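Local atomic coordinates of Nitrate/nitrite sensor protein NarX (Escherichia coli K12, PDB entry 3EZI), a protein that senses nitrate and nitrite and signals nitrate availability to NarL and that of both anions to NarP. Residues 21-26 with 71-76. Sequence-based numbering, arbitrary orientation.
Sequences AAVPLS and PALMRA
A single water is gripped by backbone atoms of Leu25, Leu73 and Ala76. It accepts the amide proton of Leu25, with Leu25 N 2.8 Å from the water oxygen. It can donate toward Leu73 O, 2.7 Å away, and toward Ala76 O, 2.8 Å away. A second water links the carbonyl of the same Leu25 to Met74 O. It sits 2.7 Å from Leu25 O and 3.1 Å from Met74 O. No direct hydrogen bond joins the two segments.

Apolar groups pack beside the waters. Val23 spreads its two methyls over two partners. CG1, anti to the backbone N (chi1 163°), rests 3.9 Å from Ala76 CB. CG2 meets Leu73 CD2 at 3.9 Å, and the two side chains cross at about a right angle. Leu25 sends CD1 to the helix backbone, where it lies 3.6 Å from Leu73 O, the carbonyl that also faces the first water. CD1 touches Leu73 CB as well. Pro24, which follows a cis peptide bond, lays CB against Ala76 O.

Segment 21-26 runs from the end of helix 3-22 into the loop after it; 71-76 is the last turn of helix 55-75 and the first residue beyond. Val82 of helix 82-99 also touches Leu73 and Ala76. The contact therefore joins the loop after helix 3-22 to the C-terminal end of helix 55-75, at one end of the helical bundle of this sensor domain. That end lies away from both termini and is probably the membrane-distal one.

Carbonyls in the last turn of a helix tend to lack amide partners from their own helix. Here Leu73 O and Met74 O are served by water, so the joint is a hydrated polar seam edged by methyl packing.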
loop_
_atom_site.group_PDB
_atom_site.type_symbol
_atom_site.label_atom_id
_atom_site.label_comp_id
_atom_site.label_asym_id
_atom_site.label_seq_id
_atom_site.Cartn_x
_atom_site.Cartn_y
_atom_site.Cartn_z
ATOM N N ALA A 21 -7.804 1.487 -11.409
ATOM C CA ALA A 21 -8.075 1.672 -12.834
ATOM C C ALA A 21 -8.621 0.391 -13.477
ATOM O O ALA A 21 -9.270 0.444 -14.549
ATOM C CB ALA A 21 -6.781 2.141 -13.562
ATOM N N ALA A 22 -8.390 -0.749 -12.824
ATOM C CA ALA A 22 -8.862 -2.058 -13.339
ATOM C C ALA A 22 -10.288 -2.442 -12.853
ATOM O O ALA A 22 -10.856 -3.406 -13.342
ATOM C CB ALA A 22 -7.855 -3.187 -12.946
ATOM N N VAL A 23 -10.849 -1.691 -11.912
ATOM C CA VAL A 23 -12.210 -1.941 -11.351
ATOM C C VAL A 23 -13.250 -1.847 -12.504
ATOM O O VAL A 23 -13.217 -0.894 -13.272
ATOM C CB VAL A 23 -12.532 -0.873 -10.285
ATOM C CG1 VAL A 23 -14.041 -0.821 -9.987
ATOM C CG2 VAL A 23 -11.738 -1.148 -8.985
ATOM N N PRO A 24 -14.177 -2.836 -12.633
ATOM C CA PRO A 24 -14.337 -4.032 -11.789
ATOM C C PRO A 24 -13.288 -5.110 -12.076
ATOM O O PRO A 24 -13.006 -5.465 -13.234
ATOM C CB PRO A 24 -15.776 -4.497 -12.094
ATOM C CG PRO A 24 -15.939 -4.075 -13.591
ATOM C CD PRO A 24 -15.316 -2.675 -13.567
ATOM N N LEU A 25 -12.718 -5.647 -11.003
ATOM C CA LEU A 25 -11.660 -6.641 -11.124
ATOM C C LEU A 25 -12.224 -7.985 -11.572
ATOM O O LEU A 25 -13.411 -8.261 -11.356
ATOM C CB LEU A 25 -10.920 -6.797 -9.781
ATOM C CG LEU A 25 -10.401 -5.489 -9.116
ATOM C CD1 LEU A 25 -9.686 -5.805 -7.781
ATOM C CD2 LEU A 25 -9.422 -4.780 -10.081
ATOM N N SER A 26 -11.358 -8.776 -12.214
ATOM C CA SER A 26 -11.667 -10.123 -12.707
ATOM C C SER A 26 -10.430 -11.034 -12.484
ATOM O O SER A 26 -9.433 -10.612 -11.889
ATOM C CB SER A 26 -12.044 -10.071 -14.201
ATOM O OG SER A 26 -11.022 -9.467 -14.985
ATOM N N PRO A 71 -10.799 -5.858 0.175
ATOM C CA PRO A 71 -12.213 -6.297 0.183
ATOM C C PRO A 71 -13.114 -5.334 -0.618
ATOM O O PRO A 71 -13.970 -5.765 -1.412
ATOM C CB PRO A 71 -12.561 -6.329 1.664
ATOM C CG PRO A 71 -11.264 -6.772 2.312
ATOM C CD PRO A 71 -10.189 -6.008 1.522
ATOM N N ALA A 72 -12.908 -4.036 -0.428
ATOM C CA ALA A 72 -13.679 -3.036 -1.154
ATOM C C ALA A 72 -13.381 -3.063 -2.669
ATOM O O ALA A 72 -14.303 -2.917 -3.499
ATOM C CB ALA A 72 -13.399 -1.643 -0.567
ATOM N N LEU A 73 -12.114 -3.253 -3.048
ATOM C CA LEU A 73 -11.769 -3.290 -4.478
ATOM C C LEU A 73 -12.375 -4.534 -5.170
ATOM O O LEU A 73 -12.767 -4.481 -6.353
ATOM C CB LEU A 73 -10.243 -3.250 -4.645
ATOM C CG LEU A 73 -9.585 -1.880 -4.389
ATOM C CD1 LEU A 73 -8.054 -2.062 -4.290
ATOM C CD2 LEU A 73 -9.915 -0.899 -5.558
ATOM N N MET A 74 -12.462 -5.641 -4.428
ATOM C CA MET A 74 -13.038 -6.890 -4.982
ATOM C C MET A 74 -14.554 -6.782 -5.178
ATOM O O MET A 74 -15.129 -7.381 -6.104
ATOM C CB MET A 74 -12.700 -8.083 -4.066
ATOM C CG MET A 74 -11.299 -8.598 -4.245
ATOM S SD MET A 74 -10.851 -9.839 -3.006
ATOM C CE MET A 74 -12.016 -11.209 -3.475
ATOM N N ARG A 75 -15.195 -6.026 -4.297
ATOM C CA ARG A 75 -16.629 -5.804 -4.360
ATOM C C ARG A 75 -17.050 -4.729 -5.387
ATOM O O ARG A 75 -18.115 -4.849 -5.992
ATOM C CB ARG A 75 -17.165 -5.391 -2.973
ATOM C CG ARG A 75 -17.320 -6.507 -1.902
ATOM C CD ARG A 75 -17.569 -5.929 -0.489
ATOM N NE ARG A 75 -17.811 -6.962 0.533
ATOM C CZ ARG A 75 -16.883 -7.798 1.013
ATOM N NH1 ARG A 75 -15.636 -7.750 0.577
ATOM N NH2 ARG A 75 -17.215 -8.680 1.947
ATOM N N ALA A 76 -16.206 -3.712 -5.616
ATOM C CA ALA A 76 -16.604 -2.594 -6.482
ATOM C C ALA A 76 -17.041 -2.866 -7.917
ATOM O O ALA A 76 -16.379 -3.606 -8.665
ATOM C CB ALA A 76 -15.498 -1.485 -6.456
HETATM O O HOH W 1 -14.126 -5.261 -8.592
HETATM O O HOH W 2 -14.918 -7.928 -9.163
#